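Side-chain contact in lantibiotic dehydratase (Microbispora corallina, PDB 5EHK), which probably dehydrates serine and threonine residues of the precursor peptide of the lantibiotic NAI-107, using glutamate delivered by glutamyl-tRNA: residues A[95-100]-A[143-148]. Numbering follows the deposited sequence.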
loop_
_atom_site.group_PDB
_atom_site.type_symbol
_atom_site.label_atom_id
_atom_site.label_comp_id
_atom_site.label_asym_id
_atom_site.label_seq_id
_atom_site.Cartn_x
_atom_site.Cartn_y
_atom_site.Cartn_z
ATOM N N VAL A 95 -35.825 15.797 28.954
ATOM C CA VAL A 95 -35.986 14.379 28.647
ATOM C C VAL A 95 -37.217 14.135 27.760
ATOM O O VAL A 95 -37.228 13.220 26.945
ATOM C CB VAL A 95 -35.962 13.482 29.923
ATOM C CG1 VAL A 95 -36.251 12.030 29.576
ATOM C CG2 VAL A 95 -34.612 13.568 30.599
ATOM N N GLU A 96 -38.240 14.969 27.903
ATOM C CA GLU A 96 -39.412 14.913 27.018
ATOM C C GLU A 96 -39.038 15.240 25.565
ATOM O O GLU A 96 -39.720 14.837 24.616
ATOM C CB GLU A 96 -40.496 15.895 27.495
ATOM C CG GLU A 96 -41.785 15.223 27.961
ATOM C CD GLU A 96 -42.308 15.788 29.277
ATOM O OE1 GLU A 96 -42.222 17.020 29.496
ATOM O OE2 GLU A 96 -42.803 14.985 30.096
ATOM N N LEU A 97 -37.937 15.962 25.411
ATOM C CA LEU A 97 -37.489 16.407 24.114
ATOM C C LEU A 97 -36.478 15.439 23.496
ATOM O O LEU A 97 -36.588 15.108 22.320
ATOM C CB LEU A 97 -36.865 17.783 24.270
ATOM C CG LEU A 97 -36.475 18.510 23.001
ATOM C CD1 LEU A 97 -37.693 18.668 22.120
ATOM C CD2 LEU A 97 -35.913 19.852 23.378
ATOM N N ALA A 98 -35.521 14.962 24.288
ATOM C CA ALA A 98 -34.450 14.101 23.774
ATOM C C ALA A 98 -34.883 12.651 23.618
ATOM O O ALA A 98 -34.417 11.942 22.726
ATOM C CB ALA A 98 -33.189 14.190 24.652
ATOM N N SER A 99 -35.755 12.203 24.508
ATOM C CA SER A 99 -36.177 10.814 24.498
ATOM C C SER A 99 -37.622 10.715 24.975
ATOM O O SER A 99 -37.867 10.463 26.151
ATOM C CB SER A 99 -35.252 9.979 25.391
ATOM O OG SER A 99 -35.721 8.651 25.510
ATOM N N PRO A 100 -38.590 10.921 24.064
ATOM C CA PRO A 100 -39.984 10.802 24.500
ATOM C C PRO A 100 -40.259 9.445 25.134
ATOM O O PRO A 100 -41.032 9.378 26.079
ATOM C CB PRO A 100 -40.789 11.003 23.201
ATOM C CG PRO A 100 -39.814 10.800 22.087
ATOM C CD PRO A 100 -38.490 11.279 22.637
ATOM N N PHE A 143 -26.656 20.778 23.054
ATOM C CA PHE A 143 -27.604 19.761 22.645
ATOM C C PHE A 143 -29.027 20.362 22.654
ATOM O O PHE A 143 -29.280 21.346 21.960
ATOM C CB PHE A 143 -27.466 18.485 23.492
ATOM C CG PHE A 143 -28.212 17.309 22.930
ATOM C CD1 PHE A 143 -28.654 17.316 21.599
ATOM C CD2 PHE A 143 -28.507 16.215 23.719
ATOM C CE1 PHE A 143 -29.363 16.253 21.067
ATOM C CE2 PHE A 143 -29.219 15.132 23.189
ATOM C CZ PHE A 143 -29.645 15.157 21.864
ATOM N N GLY A 144 -29.958 19.781 23.398
ATOM C CA GLY A 144 -31.329 20.268 23.345
ATOM C C GLY A 144 -31.590 21.305 24.418
ATOM O O GLY A 144 -31.298 22.487 24.240
ATOM N N LEU A 145 -32.121 20.855 25.551
ATOM C CA LEU A 145 -32.235 21.709 26.730
ATOM C C LEU A 145 -31.167 21.379 27.768
ATOM O O LEU A 145 -31.245 21.828 28.913
ATOM C CB LEU A 145 -33.615 21.586 27.364
ATOM C CG LEU A 145 -34.723 22.232 26.550
ATOM C CD1 LEU A 145 -36.022 21.472 26.746
ATOM C CD2 LEU A 145 -34.846 23.692 26.969
ATOM N N PHE A 146 -30.164 20.606 27.362
ATOM C CA PHE A 146 -29.100 20.229 28.270
ATOM C C PHE A 146 -27.995 21.269 28.271
ATOM O O PHE A 146 -27.373 21.519 29.297
ATOM C CB PHE A 146 -28.536 18.869 27.872
ATOM C CG PHE A 146 -29.520 17.754 28.019
ATOM C CD1 PHE A 146 -29.611 17.048 29.208
ATOM C CD2 PHE A 146 -30.361 17.418 26.976
ATOM C CE1 PHE A 146 -30.519 16.023 29.354
ATOM C CE2 PHE A 146 -31.274 16.395 27.113
ATOM C CZ PHE A 146 -31.359 15.701 28.309
ATOM N N ALA A 147 -27.752 21.885 27.122
ATOM C CA ALA A 147 -26.642 22.821 27.014
ATOM C C ALA A 147 -26.834 23.781 25.857
ATOM O O ALA A 147 -27.647 23.531 24.964
ATOM C CB ALA A 147 -25.337 22.069 26.863
ATOM N N GLY A 148 -26.087 24.884 25.879
ATOM C CA GLY A 148 -26.277 25.923 24.897
ATOM C C GLY A 148 -25.132 26.899 24.823
ATOM O O GLY A 148 -24.073 26.640 25.391
#
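Leu97 and Leu145 meet through one methyl each, with Leu97 CD2 lying 3.7 Å from Leu145 CD1. The two side chains cross at about a right angle, so the touch is local and does not run along their lengths. Leu97 holds its CG anti to the backbone N (chi1 -173°), which places CD2 against Leu145. Leu145 also touches Glu93 and Ala94, about one turn before Leu97 in helix 92-98.

The second apolar group is built on Ala98. Its methyl sits near the plane of the Phe146 ring, at the ring edge, with Ala98 CB 3.8 Å from Phe146 CE2. Phe146 keeps CG anti to its carbonyl carbon (chi1 -65°); the bond to CB points to the side, and the ring edge still reaches Ala98. Phe143 makes a looser, oblique approach: Ala98 CB is 4.3 Å from Phe143 CE2. Gly144, between Phe143 and Leu145, has its CA 6.9 Å from Ala98 CA, the nearest pair of CA atoms between the two segments.

No hydrogen bond crosses the contact. Glu96 and Ser99 have polar partners away from it. Ser99 lies between helices 92-98 and 100-110, at the N-cap of the second: its N bonds to Val95 O, and its OG caps Leu102 N. Glu96 forms a salt bridge with Arg346.

The contact is plain packing of the end of helix 92-98 against the loop that leads into strand 147-155. Helix 119-138 also borders it, with Tyr132 meeting the Phe146 ring and Arg135 touching both phenylalanines. Backbone bonds pair Phe146 with Val18, just past strand 6-17, and Gly148, already in strand 147-155, with Thr16 of strand 6-17.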